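Side-chain contacts in phage tail sheath protein (Desulfitobacterium hafniense, PDB 3HXL), which probably builds the contractile tail sheath of a phage or phage-like particle, although its function has not been directly established: residues T215-A220 and P239-E244; K221-R224 and G228-I231; Q232-N237 and W269-T274. All coordinates share one frame; numbering follows the deposited sequence.

Contact 1 (T215-A220 and P239-E244)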
loop_
_atom_site.group_PDB
_atom_site.type_symbol
_atom_site.label_atom_id
_atom_site.label_comp_id
_atom_site.label_asym_id
_atom_site.label_seq_id
_atom_site.Cartn_x
_atom_site.Cartn_y
_atom_site.Cartn_z
ATOM N N THR A 215 -1.987 -17.684 -0.510
ATOM C CA THR A 215 -2.540 -17.069 -1.708
ATOM C C THR A 215 -1.762 -15.806 -2.078
ATOM O O THR A 215 -1.428 -15.600 -3.245
ATOM C CB THR A 215 -4.032 -16.728 -1.512
ATOM O OG1 THR A 215 -4.790 -17.945 -1.427
ATOM C CG2 THR A 215 -4.556 -15.896 -2.672
ATOM N N PHE A 216 -1.464 -14.965 -1.092
ATOM C CA PHE A 216 -0.711 -13.751 -1.376
ATOM C C PHE A 216 0.692 -14.091 -1.870
ATOM O O PHE A 216 1.236 -13.397 -2.728
ATOM C CB PHE A 216 -0.648 -12.841 -0.139
ATOM C CG PHE A 216 -1.858 -11.957 0.021
ATOM C CD1 PHE A 216 -1.712 -10.582 0.228
ATOM C CD2 PHE A 216 -3.148 -12.489 -0.061
ATOM C CE1 PHE A 216 -2.831 -9.754 0.354
ATOM C CE2 PHE A 216 -4.268 -11.670 0.061
ATOM C CZ PHE A 216 -4.112 -10.293 0.266
ATOM N N THR A 217 1.265 -15.170 -1.341
ATOM C CA THR A 217 2.602 -15.603 -1.756
ATOM C C THR A 217 2.561 -16.018 -3.225
ATOM O O THR A 217 3.443 -15.656 -4.000
ATOM C CB THR A 217 3.101 -16.785 -0.888
ATOM O OG1 THR A 217 3.229 -16.353 0.474
ATOM C CG2 THR A 217 4.462 -17.281 -1.377
ATOM N N ALA A 218 1.528 -16.767 -3.610
ATOM C CA ALA A 218 1.387 -17.199 -4.995
ATOM C C ALA A 218 1.160 -15.980 -5.886
ATOM O O ALA A 218 1.701 -15.886 -6.992
ATOM C CB ALA A 218 0.215 -18.182 -5.133
ATOM N N PHE A 219 0.349 -15.050 -5.395
ATOM C CA PHE A 219 0.038 -13.820 -6.114
ATOM C C PHE A 219 1.335 -13.084 -6.447
ATOM O O PHE A 219 1.548 -12.664 -7.584
ATOM C CB PHE A 219 -0.861 -12.931 -5.249
ATOM C CG PHE A 219 -1.216 -11.614 -5.881
ATOM C CD1 PHE A 219 -2.162 -11.543 -6.896
ATOM C CD2 PHE A 219 -0.600 -10.436 -5.451
ATOM C CE1 PHE A 219 -2.495 -10.319 -7.477
ATOM C CE2 PHE A 219 -0.925 -9.207 -6.025
ATOM C CZ PHE A 219 -1.874 -9.145 -7.039
ATOM N N ALA A 220 2.202 -12.939 -5.451
ATOM C CA ALA A 220 3.476 -12.252 -5.642
ATOM C C ALA A 220 4.331 -12.930 -6.712
ATOM O O ALA A 220 4.902 -12.265 -7.576
ATOM C CB ALA A 220 4.238 -12.196 -4.320
ATOM N N PRO A 239 7.522 -17.486 7.079
ATOM C CA PRO A 239 8.810 -17.686 6.416
ATOM C C PRO A 239 8.753 -18.846 5.418
ATOM O O PRO A 239 9.622 -18.978 4.558
ATOM C CB PRO A 239 9.755 -17.954 7.581
ATOM C CG PRO A 239 8.870 -18.611 8.588
ATOM C CD PRO A 239 7.625 -17.767 8.521
ATOM N N ALA A 240 7.718 -19.673 5.528
ATOM C CA ALA A 240 7.567 -20.815 4.628
ATOM C C ALA A 240 7.465 -20.388 3.162
ATOM O O ALA A 240 7.644 -21.207 2.252
ATOM C CB ALA A 240 6.329 -21.644 5.026
ATOM N N ALA A 241 7.168 -19.112 2.932
ATOM C CA ALA A 241 7.051 -18.587 1.574
ATOM C C ALA A 241 8.352 -18.814 0.788
ATOM O O ALA A 241 8.320 -19.072 -0.417
ATOM C CB ALA A 241 6.713 -17.082 1.615
ATOM N N ASP A 242 9.486 -18.693 1.481
ATOM C CA ASP A 242 10.815 -18.899 0.890
ATOM C C ASP A 242 10.899 -18.302 -0.516
ATOM O O ASP A 242 11.302 -18.965 -1.474
ATOM C CB ASP A 242 11.124 -20.406 0.875
ATOM C CG ASP A 242 12.525 -20.729 0.370
ATOM O OD1 ASP A 242 13.422 -19.863 0.451
ATOM O OD2 ASP A 242 12.731 -21.877 -0.088
ATOM N N TYR A 243 10.522 -17.031 -0.617
ATOM C CA TYR A 243 10.505 -16.325 -1.888
ATOM C C TYR A 243 10.873 -14.851 -1.682
ATOM O O TYR A 243 10.413 -14.225 -0.724
ATOM C CB TYR A 243 9.109 -16.458 -2.495
ATOM C CG TYR A 243 8.945 -15.770 -3.830
ATOM C CD1 TYR A 243 9.782 -16.081 -4.900
ATOM C CD2 TYR A 243 7.959 -14.800 -4.018
ATOM C CE1 TYR A 243 9.646 -15.440 -6.129
ATOM C CE2 TYR A 243 7.812 -14.151 -5.248
ATOM C CZ TYR A 243 8.664 -14.482 -6.292
ATOM O OH TYR A 243 8.551 -13.845 -7.497
ATOM N N GLU A 244 11.701 -14.310 -2.577
ATOM C CA GLU A 244 12.152 -12.912 -2.475
ATOM C C GLU A 244 11.022 -11.897 -2.621
ATOM O O GLU A 244 11.185 -10.715 -2.294
ATOM C CB GLU A 244 13.235 -12.607 -3.524
ATOM C CG GLU A 244 12.762 -12.686 -4.974
ATOM C CD GLU A 244 12.973 -14.068 -5.581
ATOM O OE1 GLU A 244 13.137 -15.039 -4.811
ATOM O OE2 GLU A 244 12.974 -14.177 -6.823
#

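Contact 2 (K221-R224 and G228-I231)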
loop_
_atom_site.group_PDB
_atom_site.type_symbol
_atom_site.label_atom_id
_atom_site.label_comp_id
_atom_site.label_asym_id
_atom_site.label_seq_id
_atom_site.Cartn_x
_atom_site.Cartn_y
_atom_site.Cartn_z
ATOM N N LYS A 221 4.414 -14.257 -6.657
ATOM C CA LYS A 221 5.218 -15.000 -7.626
ATOM C C LYS A 221 4.712 -14.817 -9.049
ATOM O O LYS A 221 5.504 -14.683 -9.990
ATOM C CB LYS A 221 5.223 -16.495 -7.284
ATOM C CG LYS A 221 5.929 -16.859 -5.985
ATOM C CD LYS A 221 5.814 -18.362 -5.706
ATOM C CE LYS A 221 6.519 -18.764 -4.416
ATOM N NZ LYS A 221 6.252 -20.193 -4.050
ATOM N N ARG A 222 3.390 -14.807 -9.208
ATOM C CA ARG A 222 2.796 -14.655 -10.528
ATOM C C ARG A 222 3.079 -13.278 -11.115
ATOM O O ARG A 222 3.546 -13.159 -12.252
ATOM C CB ARG A 222 1.281 -14.896 -10.473
ATOM C CG ARG A 222 0.611 -14.817 -11.840
ATOM C CD ARG A 222 -0.795 -15.400 -11.809
ATOM N NE ARG A 222 -1.663 -14.724 -10.840
ATOM C CZ ARG A 222 -2.186 -13.514 -11.009
ATOM N NH1 ARG A 222 -2.960 -12.996 -10.067
ATOM N NH2 ARG A 222 -1.942 -12.826 -12.118
ATOM N N LEU A 223 2.799 -12.228 -10.355
ATOM C CA LEU A 223 3.072 -10.897 -10.880
ATOM C C LEU A 223 4.559 -10.709 -11.170
ATOM O O LEU A 223 4.934 -10.310 -12.272
ATOM C CB LEU A 223 2.586 -9.808 -9.913
ATOM C CG LEU A 223 1.169 -9.264 -10.151
ATOM C CD1 LEU A 223 0.125 -10.354 -9.907
ATOM C CD2 LEU A 223 0.924 -8.088 -9.210
ATOM N N ARG A 224 5.405 -11.025 -10.193
ATOM C CA ARG A 224 6.849 -10.845 -10.356
ATOM C C ARG A 224 7.523 -11.647 -11.459
ATOM O O ARG A 224 8.261 -11.098 -12.287
ATOM C CB ARG A 224 7.588 -11.156 -9.048
ATOM C CG ARG A 224 7.302 -10.217 -7.899
ATOM C CD ARG A 224 8.106 -10.627 -6.674
ATOM N NE ARG A 224 9.539 -10.565 -6.940
ATOM C CZ ARG A 224 10.268 -9.455 -6.854
ATOM N NH1 ARG A 224 9.698 -8.313 -6.495
ATOM N NH2 ARG A 224 11.564 -9.481 -7.160
ATOM N N GLY A 228 6.084 -9.950 -14.957
ATOM C CA GLY A 228 7.130 -8.946 -15.020
ATOM C C GLY A 228 6.731 -7.697 -14.251
ATOM O O GLY A 228 7.245 -6.604 -14.500
ATOM N N LYS A 229 5.793 -7.854 -13.321
ATOM C CA LYS A 229 5.334 -6.738 -12.499
ATOM C C LYS A 229 5.957 -6.945 -11.124
ATOM O O LYS A 229 5.406 -7.643 -10.273
ATOM C CB LYS A 229 3.808 -6.729 -12.397
ATOM C CG LYS A 229 3.252 -5.446 -11.824
ATOM C CD LYS A 229 1.747 -5.495 -11.689
ATOM C CE LYS A 229 1.221 -4.162 -11.177
ATOM N NZ LYS A 229 -0.181 -4.283 -10.702
ATOM N N LYS A 230 7.116 -6.330 -10.917
ATOM C CA LYS A 230 7.850 -6.476 -9.672
ATOM C C LYS A 230 7.262 -5.719 -8.486
ATOM O O LYS A 230 7.268 -4.483 -8.436
ATOM C CB LYS A 230 9.310 -6.084 -9.901
ATOM C CG LYS A 230 9.973 -6.815 -11.070
ATOM C CD LYS A 230 10.097 -8.327 -10.835
ATOM C CE LYS A 230 10.727 -9.030 -12.045
ATOM N NZ LYS A 230 11.017 -10.476 -11.798
ATOM N N ILE A 231 6.749 -6.488 -7.530
ATOM C CA ILE A 231 6.140 -5.965 -6.312
ATOM C C ILE A 231 6.472 -6.930 -5.173
ATOM O O ILE A 231 7.045 -7.994 -5.405
ATOM C CB ILE A 231 4.593 -5.880 -6.453
ATOM C CG1 ILE A 231 4.019 -7.257 -6.796
ATOM C CG2 ILE A 231 4.205 -4.895 -7.551
ATOM C CD1 ILE A 231 3.592 -8.062 -5.588
#

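Contact 3 (Q232-N237 and W269-T274)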
loop_
_atom_site.group_PDB
_atom_site.type_symbol
_atom_site.label_atom_id
_atom_site.label_comp_id
_atom_site.label_asym_id
_atom_site.label_seq_id
_atom_site.Cartn_x
_atom_site.Cartn_y
_atom_site.Cartn_z
ATOM N N GLN A 232 6.128 -6.555 -3.946
ATOM C CA GLN A 232 6.343 -7.429 -2.800
ATOM C C GLN A 232 5.121 -7.421 -1.899
ATOM O O GLN A 232 4.352 -6.455 -1.872
ATOM C CB GLN A 232 7.566 -7.004 -1.970
ATOM C CG GLN A 232 8.935 -7.370 -2.566
ATOM C CD GLN A 232 10.086 -7.002 -1.625
ATOM O OE1 GLN A 232 10.269 -5.831 -1.281
ATOM N NE2 GLN A 232 10.862 -8.001 -1.208
ATOM N N VAL A 233 4.942 -8.520 -1.175
ATOM C CA VAL A 233 3.855 -8.659 -0.226
ATOM C C VAL A 233 4.510 -8.855 1.134
ATOM O O VAL A 233 5.517 -9.560 1.251
ATOM C CB VAL A 233 2.962 -9.897 -0.531
ATOM C CG1 VAL A 233 2.316 -9.748 -1.895
ATOM C CG2 VAL A 233 3.787 -11.163 -0.458
ATOM N N VAL A 234 3.943 -8.208 2.146
ATOM C CA VAL A 234 4.447 -8.283 3.509
ATOM C C VAL A 234 3.430 -9.017 4.374
ATOM O O VAL A 234 2.314 -8.537 4.595
ATOM C CB VAL A 234 4.678 -6.877 4.099
ATOM C CG1 VAL A 234 5.215 -6.990 5.522
ATOM C CG2 VAL A 234 5.659 -6.104 3.214
ATOM N N LEU A 235 3.837 -10.184 4.857
ATOM C CA LEU A 235 2.985 -11.031 5.675
ATOM C C LEU A 235 3.511 -11.158 7.089
ATOM O O LEU A 235 4.619 -10.711 7.402
ATOM C CB LEU A 235 2.895 -12.430 5.061
ATOM C CG LEU A 235 2.655 -12.506 3.559
ATOM C CD1 LEU A 235 2.675 -13.968 3.119
ATOM C CD2 LEU A 235 1.326 -11.863 3.217
ATOM N N GLU A 236 2.689 -11.785 7.930
ATOM C CA GLU A 236 2.992 -12.025 9.339
ATOM C C GLU A 236 3.354 -13.485 9.561
ATOM O O GLU A 236 2.587 -14.369 9.197
ATOM C CB GLU A 236 1.758 -11.709 10.195
ATOM C CG GLU A 236 1.943 -11.968 11.673
ATOM C CD GLU A 236 1.329 -13.279 12.168
ATOM O OE1 GLU A 236 1.539 -13.576 13.351
ATOM O OE2 GLU A 236 0.639 -14.003 11.412
ATOM N N ASN A 237 4.513 -13.731 10.159
ATOM C CA ASN A 237 4.954 -15.087 10.463
ATOM C C ASN A 237 4.665 -16.134 9.380
ATOM O O ASN A 237 3.865 -17.053 9.578
ATOM C CB ASN A 237 4.342 -15.529 11.799
ATOM C CG ASN A 237 5.006 -14.860 12.986
ATOM O OD1 ASN A 237 6.098 -15.248 13.395
ATOM N ND2 ASN A 237 4.362 -13.834 13.529
ATOM N N TRP A 269 3.309 -0.959 8.659
ATOM C CA TRP A 269 4.491 -0.094 8.628
ATOM C C TRP A 269 5.591 -0.698 7.762
ATOM O O TRP A 269 6.222 0.001 6.967
ATOM C CB TRP A 269 5.045 0.127 10.037
ATOM C CG TRP A 269 6.240 1.044 10.064
ATOM C CD1 TRP A 269 6.225 2.406 10.172
ATOM C CD2 TRP A 269 7.614 0.666 9.947
ATOM N NE1 TRP A 269 7.507 2.901 10.135
ATOM C CE2 TRP A 269 8.382 1.855 10.003
ATOM C CE3 TRP A 269 8.277 -0.563 9.813
ATOM C CZ2 TRP A 269 9.778 1.855 9.912
ATOM C CZ3 TRP A 269 9.673 -0.563 9.723
ATOM C CH2 TRP A 269 10.407 0.642 9.781
ATOM N N VAL A 270 5.832 -1.997 7.914
ATOM C CA VAL A 270 6.880 -2.637 7.127
ATOM C C VAL A 270 6.640 -2.472 5.626
ATOM O O VAL A 270 7.575 -2.197 4.868
ATOM C CB VAL A 270 7.017 -4.139 7.470
ATOM C CG1 VAL A 270 8.090 -4.784 6.594
ATOM C CG2 VAL A 270 7.389 -4.293 8.930
ATOM N N ALA A 271 5.387 -2.627 5.206
ATOM C CA ALA A 271 5.024 -2.489 3.798
ATOM C C ALA A 271 5.206 -1.043 3.353
ATOM O O ALA A 271 5.706 -0.778 2.261
ATOM C CB ALA A 271 3.578 -2.920 3.592
ATOM N N GLY A 272 4.789 -0.114 4.206
ATOM C CA GLY A 272 4.922 1.301 3.881
ATOM C C GLY A 272 6.376 1.710 3.802
ATOM O O GLY A 272 6.777 2.461 2.909
ATOM N N ALA A 273 7.176 1.211 4.741
ATOM C CA ALA A 273 8.607 1.520 4.786
ATOM C C ALA A 273 9.359 0.940 3.597
ATOM O O ALA A 273 10.286 1.552 3.064
ATOM C CB ALA A 273 9.211 0.993 6.094
ATOM N N THR A 274 8.963 -0.262 3.197
ATOM C CA THR A 274 9.580 -0.939 2.067
ATOM C C THR A 274 9.247 -0.177 0.785
ATOM O O THR A 274 10.113 0.065 -0.052
ATOM C CB THR A 274 9.049 -2.393 1.964
ATOM O OG1 THR A 274 9.477 -3.129 3.116
ATOM C CG2 THR A 274 9.564 -3.078 0.708
#

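Contact 1 (T215-A220 and P239-E244)
Thr217 and Ala241 meet where the helix runs past the turn that follows strand 232-236, and their contact is purely van der Waals. Both branches of the threonine straddle the methyl group: Ala241 CB lies 3.7 Å from Thr217 OG1 and equally far from Thr217 CG2. The torsion of -63° sets CG2 anti to the backbone N and OG1 beside it, turning the hydroxyl back along the helix, where it bonds to the carbonyl of Lys213. This oxygen is therefore already satisfied within its own helix.

The apolar contact proper joins Ala220 to the ring of Tyr243. Tyr243 CE2 approaches Ala220 CB to 4.2 Å and comes slightly nearer, 4.0 Å, to Ala220 C, so one ring carbon rests against both the methyl group and the backbone.

No hydrogen bond crosses between the segments; the polar bonds lie within each or lead outside. Asp242 N bonds to Pro239 O at 3.1 Å, closing the short 3-10 turn that presents Ala241. Tyr243 OH is hydrogen-bonded to Asp225, farther along helix 210-227, which holds the outer end of the ring close to the helix.

The loop joining the parallel strands 232-236 and 246-255 of the subtilisin-like domain folds back on the helix that precedes the first of them. It lies beside strand 232-236, on which Ala220 (Val233) and Thr217 (Leu235) also pack, while Phe216 and Phe219 face helix 185-195.

Contact 2 (K221-R224 and G228-I231)
Arg224 and Lys230 cross at about a right angle, each reaching past the other to a backbone carbonyl. Lys230 CD lies over the centre of the guanidinium, about 4.1 Å above its plane, so the aliphatic part of the lysine lines one face of the arginine. A bend at chi2 (-65°) carries the rest of the lysine back to the helix, where NZ bonds to Arg224 O at 2.9 Å from above the carbonyl plane. In exchange, Arg224 NH1 donates to Ile231 O, also at 2.9 Å and nearly straight (163°), with the acceptor close to the guanidinium plane. The bend at chi3 (61°) of Arg224 turns the edge of the group to this carbonyl. NH1 also forms a salt bridge with Asp351, whose charge probably eases the proximity of the two cations.

Leu223 and Lys229 instead run side by side and point the same way: Leu223 CD2 touches Lys229 CD at 3.7 Å, and the lysine continues, extended, to the carbonyls of Glu196 and Phe198. The same methyl meets Ile231 CG1 at 4.0 Å. In the backbone, Lys229 N donates to Leu223 O (2.8 Å), tying the departing chain to the last turns of the helix, which Gly228 leaves with positive phi.

This is the C-terminal end of helix 210-227 and its turn into strand 232-236, within a beta-alpha-beta crossover from strand 202-204. Helix 344-364 packs alongside, supplying Asp351 to Arg224 and Asn354 to the carbonyl of Gly228.

Contact 3 (Q232-N237 and W269-T274)
Val270 O is gripped twice by Thr274, one helical turn on: by the hydroxyl OG1 at 2.7 Å and by the backbone N at 2.9 Å, from opposite faces of the carbonyl plane. The hydroxyl's bond to this acceptor fixes the rotation of the threonine. With OG1 held beside its backbone N (chi1 -65°), CG2 stands anti to that N and is presented to the strand, where it touches Gln232 OE1 at 3.5 Å, the two side chains crossing at about a right angle. The amide nitrogen of Gln232 is hydrogen-bonded elsewhere, to the carbonyl of Glu244 and to Asn344.

Val234 forms the apolar centre, its two methyls resting on successive residues of the helix. Val234 CG1, anti to the backbone N, packs on Val270 CG1 at 3.8 Å, while CG2 settles on the neighbouring residue, 3.7 Å from Ala271 CA and 3.8 Å from Ala271 CB. Because Ala271 is small, CG2 can reach its CA; the axes of the two short segments lie 8.4 Å apart, nearly antiparallel at 156°. Val249 of the adjacent strand 246-255 packs against both valines and extends the apolar patch.

Gln232 and Val234 face this helix, while the alternate residues Val233 and Leu235 meet helix 210-227, so the sheet here has a helix on each face, as in a three-layer alpha/beta domain. No hydrogen bond joins strand to helix: Thr274 OG1 is bonded within the helix and Gln232 NE2 beyond the pair, leaving van der Waals contact of buried, largely aliphatic groups to hold them together.

From the N terminus, helix 210-227 opens contact 1 with residues 215-220 and then contact 2 with 221-224. Contact 2 closes first, across only three residues, as the chain turns toward strand 232-236. That strand opens contact 3 before contact 1 closes at 239-244, so contact 2 is nested inside the loop of contact 1, whereas contacts 1 and 3 cross. Contact 3 closes last, at 269-274 on helix 263-276. Tyr243 of contact 1 packs against Lys221 and Arg224 of contact 2. Contacts 1 and 2 tie helix 210-227 to the connections at the two ends of strand 232-236, and contact 3 ties that strand to helix 263-276 on the other face.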